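Local coordinates for class II aldolase/adducin N-terminal domain-containing protein (Thermoplasma acidophilum, PDB 3M4R) that is of unknown function but forms the zinc-binding class II aldolase domain of a longer protein, probably an oxidoreductase of the short-chain dehydrogenase family, at residues N6-T11 / T196-Y201; E19-S24 / G68-R73; R53-L58 / G77-D82; V57-N62 / P108-P113; K151-V156 / I205-R210. All coordinates share one frame; numbering follows the deposited sequence.

Interaction 1: residues N6-T11 / T196-Y201; sequences NRWAET and TGKEAY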
# COMPACT_ATOMS: atom_id res chain seq x y z
N ASN A 6 6.24 5.10 -17.06
CA ASN A 6 6.04 3.75 -16.50
C ASN A 6 7.28 2.87 -16.75
O ASN A 6 7.52 2.42 -17.88
CB ASN A 6 4.81 3.13 -17.17
CG ASN A 6 4.41 1.82 -16.54
OD1 ASN A 6 5.19 0.87 -16.50
ND2 ASN A 6 3.17 1.74 -16.10
N ARG A 7 8.03 2.61 -15.69
CA ARG A 7 9.37 2.02 -15.81
C ARG A 7 9.46 0.50 -15.54
O ARG A 7 10.56 -0.02 -15.30
CB ARG A 7 10.33 2.76 -14.86
CG ARG A 7 10.19 4.29 -14.88
CD ARG A 7 11.25 4.98 -13.99
NE ARG A 7 10.76 6.23 -13.38
CZ ARG A 7 11.51 7.11 -12.68
NH1 ARG A 7 10.95 8.21 -12.18
NH2 ARG A 7 12.80 6.90 -12.48
N TRP A 8 8.34 -0.23 -15.61
CA TRP A 8 8.34 -1.66 -15.22
C TRP A 8 8.93 -2.49 -16.35
O TRP A 8 8.36 -2.51 -17.43
CB TRP A 8 6.92 -2.16 -14.88
CG TRP A 8 6.88 -3.52 -14.21
CD1 TRP A 8 7.03 -4.73 -14.81
CD2 TRP A 8 6.67 -3.80 -12.81
NE1 TRP A 8 6.94 -5.74 -13.89
CE2 TRP A 8 6.71 -5.21 -12.65
CE3 TRP A 8 6.45 -3.01 -11.68
CZ2 TRP A 8 6.54 -5.83 -11.43
CZ3 TRP A 8 6.28 -3.64 -10.44
CH2 TRP A 8 6.34 -5.04 -10.33
N ALA A 9 10.07 -3.14 -16.11
CA ALA A 9 10.82 -3.84 -17.17
C ALA A 9 10.83 -5.38 -17.03
O ALA A 9 10.74 -6.10 -18.02
CB ALA A 9 12.26 -3.29 -17.28
N GLU A 10 10.91 -5.89 -15.81
CA GLU A 10 11.04 -7.34 -15.62
C GLU A 10 9.78 -8.13 -15.96
O GLU A 10 8.70 -7.59 -16.18
CB GLU A 10 11.46 -7.63 -14.18
CG GLU A 10 12.80 -7.03 -13.80
CD GLU A 10 13.92 -7.52 -14.68
OE1 GLU A 10 14.01 -8.75 -14.95
OE2 GLU A 10 14.70 -6.66 -15.13
N THR A 11 9.94 -9.44 -16.05
CA THR A 11 8.78 -10.33 -16.09
C THR A 11 8.96 -11.50 -15.14
O THR A 11 7.99 -11.95 -14.54
CB THR A 11 8.45 -10.79 -17.54
OG1 THR A 11 9.63 -11.29 -18.19
CG2 THR A 11 7.88 -9.63 -18.39
N THR A 196 -0.47 -9.07 -9.39
CA THR A 196 0.95 -9.07 -9.63
C THR A 196 1.46 -7.69 -9.32
O THR A 196 0.68 -6.70 -9.18
CB THR A 196 1.27 -9.43 -11.11
OG1 THR A 196 0.93 -8.33 -11.96
CG2 THR A 196 0.51 -10.72 -11.54
N GLY A 197 2.78 -7.61 -9.18
CA GLY A 197 3.40 -6.33 -8.89
C GLY A 197 3.15 -5.36 -10.03
O GLY A 197 2.76 -4.21 -9.79
N LYS A 198 3.33 -5.82 -11.28
CA LYS A 198 3.17 -4.95 -12.42
C LYS A 198 1.78 -4.32 -12.45
O LYS A 198 1.63 -3.13 -12.74
CB LYS A 198 3.43 -5.71 -13.75
CG LYS A 198 3.53 -4.80 -14.99
CD LYS A 198 3.92 -5.59 -16.24
CE LYS A 198 4.04 -4.71 -17.48
NZ LYS A 198 2.73 -4.10 -17.84
N GLU A 199 0.75 -5.13 -12.21
CA GLU A 199 -0.64 -4.66 -12.23
C GLU A 199 -0.83 -3.51 -11.25
O GLU A 199 -1.41 -2.49 -11.59
CB GLU A 199 -1.63 -5.77 -11.87
CG GLU A 199 -2.33 -6.44 -13.02
CD GLU A 199 -3.16 -7.63 -12.57
OE1 GLU A 199 -3.54 -7.72 -11.35
OE2 GLU A 199 -3.41 -8.48 -13.41
N ALA A 200 -0.37 -3.70 -10.01
CA ALA A 200 -0.48 -2.64 -9.00
C ALA A 200 0.30 -1.39 -9.40
O ALA A 200 -0.17 -0.27 -9.23
CB ALA A 200 0.01 -3.17 -7.60
N TYR A 201 1.51 -1.61 -9.92
CA TYR A 201 2.38 -0.52 -10.38
C TYR A 201 1.77 0.22 -11.54
O TYR A 201 1.68 1.44 -11.54
CB TYR A 201 3.73 -1.06 -10.86
CG TYR A 201 4.64 0.04 -11.38
CD1 TYR A 201 5.26 0.91 -10.49
CD2 TYR A 201 4.87 0.23 -12.75
CE1 TYR A 201 6.09 1.94 -10.93
CE2 TYR A 201 5.72 1.27 -13.21
CZ TYR A 201 6.32 2.11 -12.28
OH TYR A 201 7.15 3.14 -12.66
O HOH W 1 4.27 -1.45 -17.63
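The backbones of the two segments approach most closely at W8 and K198, whose CA atoms are 6.7 Å apart, where irregular segment 6-11 passes the first turn of helix 197-215, the last helix of this class II aldolase/adducin fold. T196 is the N-cap of that helix: its OG1 accepts from E199 N at 3.2 Å, which ties down one of the first-turn N-H groups.

The indole of W8 lies against this turn. K198 CA sits 3.5 Å from the centroid of the W8 six-membered ring and 8° off the ring normal, a CH-pi contact over the face, and K198 CB and CG run on past NE1 and CD1. With CG of W8 anti to the backbone N (chi1 -168°), the ring reaches the helix backbone, where CH2 comes 3.2 Å from G197 C; a CB on G197 would collide with CH2. Y201 brings its CB to 3.4 Å from W8 CE3, with the two rings oblique to each other. Outside the segments, Y22 of helix 16-28 meets W8 edge-to-face.

Polar ends gather beside the aromatic pair. K198 NZ forms a salt bridge with D202, and the same carboxylate accepts from N6 ND2. A water donates to N6 OD1 at 2.7 Å and accepts from K198 NZ at 3.1 Å, while OD1 also lies in the plane of the Y201 ring, at the edge carrying CE2. One direct hydrogen bond joins the segments: R7 N donates to Y201 OH at 3.2 Å, nearly straight at 172°.

Interaction 2: residues E19-S24 / G68-R73; sequences EVVYGS and GTIDSR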
# COMPACT_ATOMS: atom_id res chain seq x y z
N GLU A 19 9.76 -9.77 -6.17
CA GLU A 19 8.81 -8.97 -6.96
C GLU A 19 8.39 -7.66 -6.25
O GLU A 19 8.41 -6.61 -6.85
CB GLU A 19 7.56 -9.79 -7.31
CG GLU A 19 6.55 -9.03 -8.19
CD GLU A 19 5.55 -9.97 -8.86
OE1 GLU A 19 5.69 -11.18 -8.68
OE2 GLU A 19 4.60 -9.53 -9.52
N VAL A 20 8.01 -7.74 -4.98
CA VAL A 20 7.62 -6.55 -4.21
C VAL A 20 8.80 -5.59 -4.04
O VAL A 20 8.57 -4.38 -4.05
CB VAL A 20 6.99 -6.89 -2.80
CG1 VAL A 20 8.04 -7.24 -1.72
CG2 VAL A 20 6.07 -5.71 -2.35
N VAL A 21 10.03 -6.12 -3.90
CA VAL A 21 11.24 -5.26 -3.77
C VAL A 21 11.39 -4.46 -5.07
O VAL A 21 11.61 -3.24 -5.06
CB VAL A 21 12.53 -6.10 -3.46
CG1 VAL A 21 13.83 -5.32 -3.81
CG2 VAL A 21 12.57 -6.57 -1.94
N TYR A 22 11.25 -5.16 -6.18
CA TYR A 22 11.36 -4.53 -7.48
C TYR A 22 10.38 -3.38 -7.65
O TYR A 22 10.77 -2.29 -8.01
CB TYR A 22 11.18 -5.56 -8.58
CG TYR A 22 11.35 -4.96 -9.93
CD1 TYR A 22 12.60 -4.56 -10.37
CD2 TYR A 22 10.25 -4.74 -10.77
CE1 TYR A 22 12.76 -3.99 -11.62
CE2 TYR A 22 10.39 -4.18 -11.99
CZ TYR A 22 11.65 -3.80 -12.42
OH TYR A 22 11.77 -3.23 -13.67
N GLY A 23 9.12 -3.62 -7.33
CA GLY A 23 8.10 -2.59 -7.42
C GLY A 23 8.39 -1.41 -6.52
O GLY A 23 8.19 -0.28 -6.90
N SER A 24 8.86 -1.71 -5.31
CA SER A 24 9.16 -0.70 -4.31
C SER A 24 10.24 0.21 -4.81
O SER A 24 10.14 1.42 -4.73
CB SER A 24 9.59 -1.37 -3.04
OG SER A 24 8.51 -2.13 -2.56
N GLY A 68 12.99 3.22 -1.98
CA GLY A 68 13.87 3.41 -3.16
C GLY A 68 15.04 2.43 -3.25
O GLY A 68 15.41 2.00 -4.35
N THR A 69 15.59 2.07 -2.08
CA THR A 69 16.78 1.24 -1.96
C THR A 69 16.49 -0.01 -1.12
O THR A 69 17.37 -0.63 -0.58
CB THR A 69 17.95 2.06 -1.34
OG1 THR A 69 17.57 2.53 -0.05
CG2 THR A 69 18.27 3.26 -2.19
N ILE A 70 15.22 -0.40 -1.08
CA ILE A 70 14.81 -1.47 -0.20
C ILE A 70 15.36 -2.82 -0.73
O ILE A 70 15.71 -2.97 -1.91
CB ILE A 70 13.29 -1.50 -0.05
CG1 ILE A 70 12.89 -2.16 1.30
CG2 ILE A 70 12.62 -2.19 -1.25
CD1 ILE A 70 11.48 -1.78 1.71
N ASP A 71 15.51 -3.76 0.19
CA ASP A 71 15.84 -5.14 -0.13
C ASP A 71 14.96 -6.06 0.70
O ASP A 71 14.01 -5.60 1.33
CB ASP A 71 17.36 -5.43 0.01
CG ASP A 71 17.84 -5.44 1.42
OD1 ASP A 71 17.05 -5.53 2.41
OD2 ASP A 71 19.09 -5.37 1.56
N SER A 72 15.22 -7.36 0.64
CA SER A 72 14.27 -8.31 1.25
C SER A 72 14.14 -8.08 2.74
O SER A 72 13.05 -8.30 3.30
CB SER A 72 14.69 -9.77 0.99
OG SER A 72 16.07 -9.98 1.23
N ARG A 73 15.21 -7.59 3.38
CA ARG A 73 15.22 -7.28 4.81
C ARG A 73 14.21 -6.22 5.17
O ARG A 73 13.81 -6.10 6.32
CB ARG A 73 16.59 -6.74 5.28
CG ARG A 73 17.70 -7.74 5.33
CD ARG A 73 19.00 -7.01 5.65
NE ARG A 73 19.11 -5.77 4.89
CZ ARG A 73 20.01 -4.82 5.11
NH1 ARG A 73 20.90 -4.96 6.08
NH2 ARG A 73 20.03 -3.75 4.35
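V21 overlaps the backbone at I70 and D71 with both methyls: CG1 lies 3.6 Å from I70 O, and CG2 lies 3.6 Å from D71 C. CG1 stands anti to the backbone N (chi1 160°), which splays the two methyls along the loop that joins strands 54-61 and 75-79. One turn further along helix 16-28, S24 CB meets I70 CG2 at 3.6 Å. F75 of strand 75-79 touches V21, S24 and I70 alike and so closes the apolar cluster between helix, loop and sheet.

Cutting V21 back to an alanine removes both methyls and is likely to leave a gap over the I70-D71 backbone, with the contacts to I70 O and D71 C lost.

The polar groups find partners within their own segment or beyond the contact. S24 OG donates to V20 O at 2.7 Å, approaching the opposite face of that carbonyl from S24 N, and it also bonds T41 OG1. Within the loop, R73 NE meets the syn lone pair of D71 OD1 at 3.2 Å, in the guanidinium plane, a salt bridge made within the loop itself. No hydrogen bond crosses between 19-24 and 68-73, which implies that they meet by van der Waals packing of aliphatic carbons on backbone and on each other, while R25, just past the helix segment, adds the polar tie through its NE to I70 O.

Interaction 3: residues R53-L58 / G77-D82; sequences RIISVL and GIRMDD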
# COMPACT_ATOMS: atom_id res chain seq x y z
N ARG A 53 4.04 -24.55 10.43
CA ARG A 53 2.73 -24.37 9.86
C ARG A 53 2.90 -23.55 8.56
O ARG A 53 3.71 -22.61 8.50
CB ARG A 53 1.79 -23.72 10.86
CG ARG A 53 1.36 -24.72 11.97
CD ARG A 53 0.71 -24.14 13.23
NE ARG A 53 1.42 -22.95 13.70
CZ ARG A 53 1.62 -22.61 14.97
NH1 ARG A 53 2.28 -21.48 15.19
NH2 ARG A 53 1.17 -23.34 15.99
N ILE A 54 2.18 -23.94 7.52
CA ILE A 54 2.16 -23.17 6.27
C ILE A 54 1.08 -22.13 6.46
O ILE A 54 -0.05 -22.47 6.81
CB ILE A 54 1.91 -24.06 5.02
CG1 ILE A 54 2.93 -25.18 4.96
CG2 ILE A 54 2.10 -23.26 3.70
CD1 ILE A 54 4.40 -24.70 5.18
N ILE A 55 1.43 -20.86 6.33
CA ILE A 55 0.51 -19.76 6.70
C ILE A 55 0.56 -18.63 5.70
O ILE A 55 1.55 -18.49 4.97
CB ILE A 55 0.85 -19.14 8.10
CG1 ILE A 55 2.34 -18.78 8.20
CG2 ILE A 55 0.45 -20.11 9.26
CD1 ILE A 55 2.64 -17.63 9.21
N SER A 56 -0.48 -17.79 5.73
CA SER A 56 -0.58 -16.63 4.89
C SER A 56 0.08 -15.43 5.59
O SER A 56 -0.23 -15.15 6.73
CB SER A 56 -2.06 -16.36 4.59
OG SER A 56 -2.14 -15.19 3.83
N VAL A 57 1.07 -14.82 4.94
CA VAL A 57 1.90 -13.80 5.57
C VAL A 57 1.81 -12.55 4.70
O VAL A 57 1.92 -12.64 3.47
CB VAL A 57 3.37 -14.23 5.70
CG1 VAL A 57 4.23 -13.12 6.26
CG2 VAL A 57 3.52 -15.55 6.62
N LEU A 58 1.59 -11.40 5.35
CA LEU A 58 1.73 -10.12 4.74
C LEU A 58 3.13 -9.65 4.96
O LEU A 58 3.55 -9.39 6.07
CB LEU A 58 0.71 -9.09 5.31
CG LEU A 58 0.77 -7.67 4.69
CD1 LEU A 58 0.14 -7.66 3.26
CD2 LEU A 58 0.06 -6.71 5.66
N GLY A 77 7.31 -9.71 8.16
CA GLY A 77 6.21 -10.67 8.03
C GLY A 77 5.16 -10.52 9.10
O GLY A 77 5.49 -10.67 10.30
N ILE A 78 3.91 -10.31 8.69
CA ILE A 78 2.76 -10.20 9.59
C ILE A 78 1.80 -11.32 9.28
O ILE A 78 1.46 -11.58 8.12
CB ILE A 78 2.05 -8.80 9.43
CG1 ILE A 78 3.04 -7.66 9.71
CG2 ILE A 78 0.78 -8.65 10.32
CD1 ILE A 78 3.60 -7.55 11.17
N ARG A 79 1.36 -12.01 10.30
CA ARG A 79 0.40 -13.10 10.09
C ARG A 79 -0.91 -12.52 9.60
O ARG A 79 -1.47 -11.66 10.23
CB ARG A 79 0.14 -13.88 11.38
CG ARG A 79 1.38 -14.51 12.00
CD ARG A 79 1.12 -15.23 13.33
NE ARG A 79 2.37 -15.90 13.62
CZ ARG A 79 2.68 -17.15 13.30
NH1 ARG A 79 1.78 -17.97 12.76
NH2 ARG A 79 3.89 -17.59 13.58
N MSE A 80 -1.41 -13.00 8.46
CA MSE A 80 -2.66 -12.49 7.91
C MSE A 80 -3.83 -12.91 8.77
O MSE A 80 -4.76 -12.12 8.93
CB MSE A 80 -2.91 -12.96 6.46
CG MSE A 80 -2.18 -12.02 5.44
SE MSE A 80 -2.91 -10.21 5.33
CE MSE A 80 -4.63 -10.79 4.61
N ASP A 81 -3.81 -14.10 9.34
CA ASP A 81 -4.86 -14.51 10.27
C ASP A 81 -5.03 -13.47 11.37
O ASP A 81 -6.13 -13.05 11.65
CB ASP A 81 -4.51 -15.83 10.96
CG ASP A 81 -4.90 -17.05 10.14
OD1 ASP A 81 -5.58 -16.90 9.11
OD2 ASP A 81 -4.53 -18.19 10.58
N ASP A 82 -3.92 -13.03 11.94
CA ASP A 82 -3.91 -12.01 13.00
C ASP A 82 -4.41 -10.64 12.47
O ASP A 82 -5.26 -9.98 13.06
CB ASP A 82 -2.51 -11.83 13.54
CG ASP A 82 -2.05 -12.97 14.44
OD1 ASP A 82 -2.74 -14.02 14.50
OD2 ASP A 82 -1.00 -12.77 15.12
O HOH W 2 -1.66 -16.10 8.96
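L58 and I78 form a hydrogen-bonded antiparallel pair in which each residue donates once to the other and accepts once from it: L58 N donates to I78 O at 2.8 Å, and I78 N donates to L58 O at 2.8 Å. V57 and R79 are the adjoining non-hydrogen-bonded pair, so their backbone groups look outward: V57 bonds T45 of strand 40-48, and R79 bonds S104.

S56 O is gripped twice. M80 N donates to it at 3.0 Å with an angle of 169°, and a water donates at 2.8 Å while accepting from D81 N at 3.0 Å. Two N-H groups at the start of helix 80-85 are thereby satisfied, one directly and one through water, by a single strand carbonyl.

M80, a selenomethionine, is bent at chi2 (-68°) and chi3, and its SE lies 3.8 Å from L58 CB; A121 of helix 117-121 touches both residues. On the V57 face, I55 CD1 lies 3.7 Å from R79 NH1, over the guanidinium, though R79 was modelled in two conformers and this contact is less certain. D49 forms a salt bridge with R53 and, in this conformer, with R79, so one carboxylate would draw both arginines together.

Beyond strand 75-79, G77 bonds V106, and the chain runs straight into helix 80-85 with R79 at its N-cap position; the strand is the outermost one of the mixed sheet of the AraD-like aldolase fold.

Interaction 4: residues V57-N62 / P108-P113; sequences VLRVKN and PSEPSP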
# COMPACT_ATOMS: atom_id res chain seq x y z
N VAL A 57 1.07 -14.82 4.94
CA VAL A 57 1.90 -13.80 5.57
C VAL A 57 1.81 -12.55 4.70
O VAL A 57 1.92 -12.64 3.47
CB VAL A 57 3.37 -14.23 5.70
CG1 VAL A 57 4.23 -13.12 6.26
CG2 VAL A 57 3.52 -15.55 6.62
N LEU A 58 1.59 -11.40 5.35
CA LEU A 58 1.73 -10.12 4.74
C LEU A 58 3.13 -9.65 4.96
O LEU A 58 3.55 -9.39 6.07
CB LEU A 58 0.71 -9.09 5.31
CG LEU A 58 0.77 -7.67 4.69
CD1 LEU A 58 0.14 -7.66 3.26
CD2 LEU A 58 0.06 -6.71 5.66
N ARG A 59 3.88 -9.54 3.88
CA ARG A 59 5.23 -9.01 3.92
C ARG A 59 5.10 -7.54 3.56
O ARG A 59 4.79 -7.18 2.42
CB ARG A 59 6.13 -9.75 2.92
CG ARG A 59 6.65 -11.14 3.37
CD ARG A 59 7.79 -11.02 4.38
NE ARG A 59 8.02 -12.26 5.11
CZ ARG A 59 8.84 -12.42 6.15
NH1 ARG A 59 9.61 -11.45 6.59
NH2 ARG A 59 8.89 -13.61 6.78
N VAL A 60 5.28 -6.69 4.56
CA VAL A 60 4.99 -5.28 4.45
C VAL A 60 6.25 -4.49 4.74
O VAL A 60 7.05 -4.88 5.58
CB VAL A 60 3.86 -4.84 5.39
CG1 VAL A 60 4.25 -5.03 6.89
CG2 VAL A 60 3.46 -3.38 5.16
N LYS A 61 6.40 -3.38 4.03
CA LYS A 61 7.53 -2.49 4.21
C LYS A 61 7.75 -2.13 5.66
O LYS A 61 6.80 -1.86 6.35
CB LYS A 61 7.29 -1.21 3.39
CG LYS A 61 8.49 -0.33 3.32
CD LYS A 61 8.26 0.90 4.02
CE LYS A 61 9.33 1.93 3.70
NZ LYS A 61 9.88 2.44 5.02
N ASN A 62 9.01 -2.11 6.10
CA ASN A 62 9.33 -1.84 7.50
C ASN A 62 10.17 -0.59 7.66
O ASN A 62 10.49 0.06 6.67
CB ASN A 62 9.96 -3.08 8.18
CG ASN A 62 11.27 -3.48 7.60
OD1 ASN A 62 12.09 -2.62 7.28
ND2 ASN A 62 11.52 -4.80 7.53
N PRO A 108 9.63 -11.66 15.59
CA PRO A 108 9.64 -10.41 16.33
C PRO A 108 10.99 -9.67 16.29
O PRO A 108 11.04 -8.53 16.72
CB PRO A 108 9.25 -10.84 17.76
CG PRO A 108 8.42 -12.10 17.61
CD PRO A 108 9.08 -12.80 16.37
N SER A 109 12.05 -10.29 15.79
CA SER A 109 13.35 -9.62 15.72
C SER A 109 13.49 -8.81 14.43
O SER A 109 14.43 -8.04 14.29
CB SER A 109 14.51 -10.61 15.84
OG SER A 109 14.64 -11.40 14.67
N GLU A 110 12.54 -8.95 13.50
CA GLU A 110 12.51 -8.06 12.33
C GLU A 110 12.24 -6.61 12.69
O GLU A 110 11.73 -6.32 13.78
CB GLU A 110 11.50 -8.53 11.29
CG GLU A 110 11.89 -9.83 10.71
CD GLU A 110 10.88 -10.38 9.72
OE1 GLU A 110 9.70 -9.98 9.72
OE2 GLU A 110 11.26 -11.26 8.94
N PRO A 111 12.62 -5.68 11.79
CA PRO A 111 12.27 -4.28 12.03
C PRO A 111 10.75 -4.05 12.09
O PRO A 111 9.98 -4.78 11.46
CB PRO A 111 12.91 -3.54 10.85
CG PRO A 111 13.96 -4.52 10.28
CD PRO A 111 13.31 -5.86 10.49
N SER A 112 10.32 -3.07 12.88
CA SER A 112 8.89 -2.75 13.03
C SER A 112 8.21 -2.54 11.67
O SER A 112 8.75 -1.89 10.80
CB SER A 112 8.70 -1.52 13.89
OG SER A 112 9.10 -1.76 15.22
N PRO A 113 7.00 -3.09 11.50
CA PRO A 113 6.27 -2.95 10.26
C PRO A 113 5.68 -1.53 10.15
O PRO A 113 5.47 -0.84 11.15
CB PRO A 113 5.15 -4.00 10.38
CG PRO A 113 4.89 -4.08 11.85
CD PRO A 113 6.24 -3.90 12.50
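A salt bridge and a row of proline contacts tie the inner strand 54-61 to the loop that precedes helix 117-121. The touching parts run nearly at right angles, 87° between end-to-end directions, and the backbones bridge just once, at N62 and P113, whose CA atoms are 4.3 Å apart.

R59 NH1 donates to E110 OE2 at 2.9 Å with an angle of 160°. The oxygen lies in the guanidinium plane, at its edge, and is met on its syn side, somewhat out of the carboxylate plane. The guanidinium and carboxylate planes are 68° apart, so the ion pair rests on this single bond. Both partners have further work: R59 NE pairs with E47 and NH1 also reaches F75 O, while E110 OE1 accepts from G77 N. A methionine in place of R59 would probably leave E110 and E47 without their shared countercharge.

The amide of N62 lies obliquely across the P111 ring, with ND2 3.6 Å from P111 CD. Its CG stands between the backbone N and the carbonyl carbon, which brings ND2 within bonding distance of T76 OG1 and R73 O. N62 CB also presses to 3.1 Å from S112 O, and V60 CG1 meets P113 CB at 3.7 Å.

P113 also rests on T76 and I78 of strand 75-79, and V60 on T117 of helix 117-121, so the loop touches both strands shortly before the chain reaches the zinc ligand E116 and that helix.

Interaction 5: residues K151-V156 / I205-R210; sequences KILGNV and INIVSR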
# COMPACT_ATOMS: atom_id res chain seq x y z
N LYS A 151 -13.71 11.03 -12.13
CA LYS A 151 -13.84 11.04 -13.59
C LYS A 151 -12.48 11.41 -14.22
O LYS A 151 -12.17 10.95 -15.32
CB LYS A 151 -14.99 11.95 -14.10
CG LYS A 151 -16.40 11.63 -13.48
CD LYS A 151 -17.69 12.02 -14.32
CE LYS A 151 -17.46 12.92 -15.47
NZ LYS A 151 -18.71 13.47 -16.24
N ILE A 152 -11.67 12.21 -13.52
CA ILE A 152 -10.37 12.63 -14.04
C ILE A 152 -9.39 11.46 -13.99
O ILE A 152 -8.67 11.19 -14.95
CB ILE A 152 -9.78 13.82 -13.22
CG1 ILE A 152 -10.63 15.09 -13.42
CG2 ILE A 152 -8.35 14.12 -13.63
CD1 ILE A 152 -10.43 16.17 -12.35
N LEU A 153 -9.43 10.74 -12.88
CA LEU A 153 -8.41 9.77 -12.54
C LEU A 153 -8.70 8.35 -13.03
O LEU A 153 -7.78 7.54 -13.14
CB LEU A 153 -8.22 9.78 -11.02
CG LEU A 153 -7.69 11.08 -10.43
CD1 LEU A 153 -7.43 10.93 -8.94
CD2 LEU A 153 -6.43 11.63 -11.14
N GLY A 154 -9.96 8.03 -13.30
CA GLY A 154 -10.31 6.73 -13.87
C GLY A 154 -11.18 5.86 -12.99
O GLY A 154 -12.04 6.37 -12.30
N ASN A 155 -10.96 4.53 -13.03
CA ASN A 155 -11.84 3.64 -12.28
C ASN A 155 -11.35 3.57 -10.85
O ASN A 155 -10.68 2.61 -10.45
CB ASN A 155 -11.93 2.23 -12.88
CG ASN A 155 -13.05 1.43 -12.27
OD1 ASN A 155 -13.92 1.99 -11.58
ND2 ASN A 155 -13.07 0.13 -12.53
N VAL A 156 -11.69 4.61 -10.09
CA VAL A 156 -11.21 4.73 -8.73
C VAL A 156 -12.34 5.04 -7.80
O VAL A 156 -13.38 5.44 -8.23
CB VAL A 156 -10.16 5.84 -8.60
CG1 VAL A 156 -8.95 5.49 -9.43
CG2 VAL A 156 -10.76 7.21 -9.01
N ILE A 205 0.87 4.34 -11.71
CA ILE A 205 1.41 5.33 -12.65
C ILE A 205 0.29 5.99 -13.44
O ILE A 205 0.24 7.22 -13.54
CB ILE A 205 2.46 4.71 -13.60
CG1 ILE A 205 3.69 4.22 -12.83
CG2 ILE A 205 2.88 5.72 -14.71
CD1 ILE A 205 4.29 5.25 -11.87
N ASN A 206 -0.60 5.17 -14.00
CA ASN A 206 -1.73 5.65 -14.81
C ASN A 206 -2.53 6.69 -14.05
O ASN A 206 -2.77 7.77 -14.56
CB ASN A 206 -2.59 4.47 -15.28
CG ASN A 206 -2.02 3.79 -16.52
OD1 ASN A 206 -1.47 4.48 -17.39
ND2 ASN A 206 -2.14 2.47 -16.62
N ILE A 207 -2.83 6.42 -12.78
CA ILE A 207 -3.63 7.35 -11.97
C ILE A 207 -2.88 8.63 -11.62
O ILE A 207 -3.42 9.74 -11.77
CB ILE A 207 -4.15 6.70 -10.70
CG1 ILE A 207 -5.27 5.70 -11.06
CG2 ILE A 207 -4.65 7.76 -9.71
CD1 ILE A 207 -5.44 4.62 -10.00
N VAL A 208 -1.63 8.51 -11.19
CA VAL A 208 -0.91 9.69 -10.77
C VAL A 208 -0.64 10.58 -12.00
O VAL A 208 -0.77 11.79 -11.92
CB VAL A 208 0.41 9.35 -10.07
CG1 VAL A 208 1.24 10.58 -9.85
CG2 VAL A 208 0.12 8.62 -8.71
N SER A 209 -0.29 9.95 -13.12
CA SER A 209 0.08 10.69 -14.32
C SER A 209 -1.14 11.43 -14.87
O SER A 209 -1.00 12.53 -15.37
CB SER A 209 0.77 9.78 -15.36
OG SER A 209 -0.14 8.96 -16.08
N ARG A 210 -2.33 10.85 -14.69
CA ARG A 210 -3.58 11.54 -14.98
C ARG A 210 -3.82 12.75 -14.07
O ARG A 210 -4.28 13.81 -14.53
CB ARG A 210 -4.78 10.59 -14.98
CG ARG A 210 -4.70 9.55 -16.10
CD ARG A 210 -5.73 8.43 -15.98
NE ARG A 210 -7.02 8.86 -16.53
CZ ARG A 210 -8.02 8.04 -16.85
NH1 ARG A 210 -9.15 8.54 -17.33
NH2 ARG A 210 -7.91 6.73 -16.68
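R210 lays its guanidinium against the end of helix 146-153, with one face under L153 O, which is 3.6 Å from NH2, and under G154, whose CA is 3.7 Å from the same NH2. I152 O approaches obliquely. Carbonyls at a helix C-terminus would probably attract the arginine's charge. The bend at chi3 (82°) turns the group over this end, and CD comes 3.6 Å from L153 O on the way.

Beside it, a methyl meets a helix carbonyl, L153 CD2 lying 3.6 Å from I207 O. The apolar pairs are L153 CD1 with I207 CG2 at 4.3 Å and V156 CG1 with I207 CD1 at 3.7 Å, the side chains of V156 and I207 passing in opposite directions.

G154 is the point where helix 146-153 gives way to the chain entering strand 156-159, an outermost strand of the class II aldolase sheet. Its phi of 117° would jam a CB against the preceding carbonyl, and a CB would also clash with R210 NH2, so glycine suits both the turn and the arginine. N155 is the centre of an inverse gamma turn, closed by a weak bond from V156 N to G154 O, and its backbone bonds D181.

Further out, I136 of helix 134-140 touches both L153 and I207. L190 and T192 of strand 189-194 back I207 from the sheet, and F214, one turn beyond R210 on helix 197-215, packs on I152.

From the N terminus, interaction 1 opens first and closes after 184 intervening residues, joining the start of the chain to helix 197-215; interactions 2, 3 and 4 all fall within that span. Interaction 2 brings helix 16-28 to the loop before strand 75-79 and crosses both interactions 3 and 4, which start from the same strand 54-61 and share V57 and L58. Interaction 3 closes on strand 75-79, interaction 4 farther on, in the loop before helix 117-121. Interaction 5 opens after these three have closed, yet crosses interaction 1, ending farther along the same helix. Interactions 3 and 5 lie on opposite sides of the chain's centre, about 32 Å between centres.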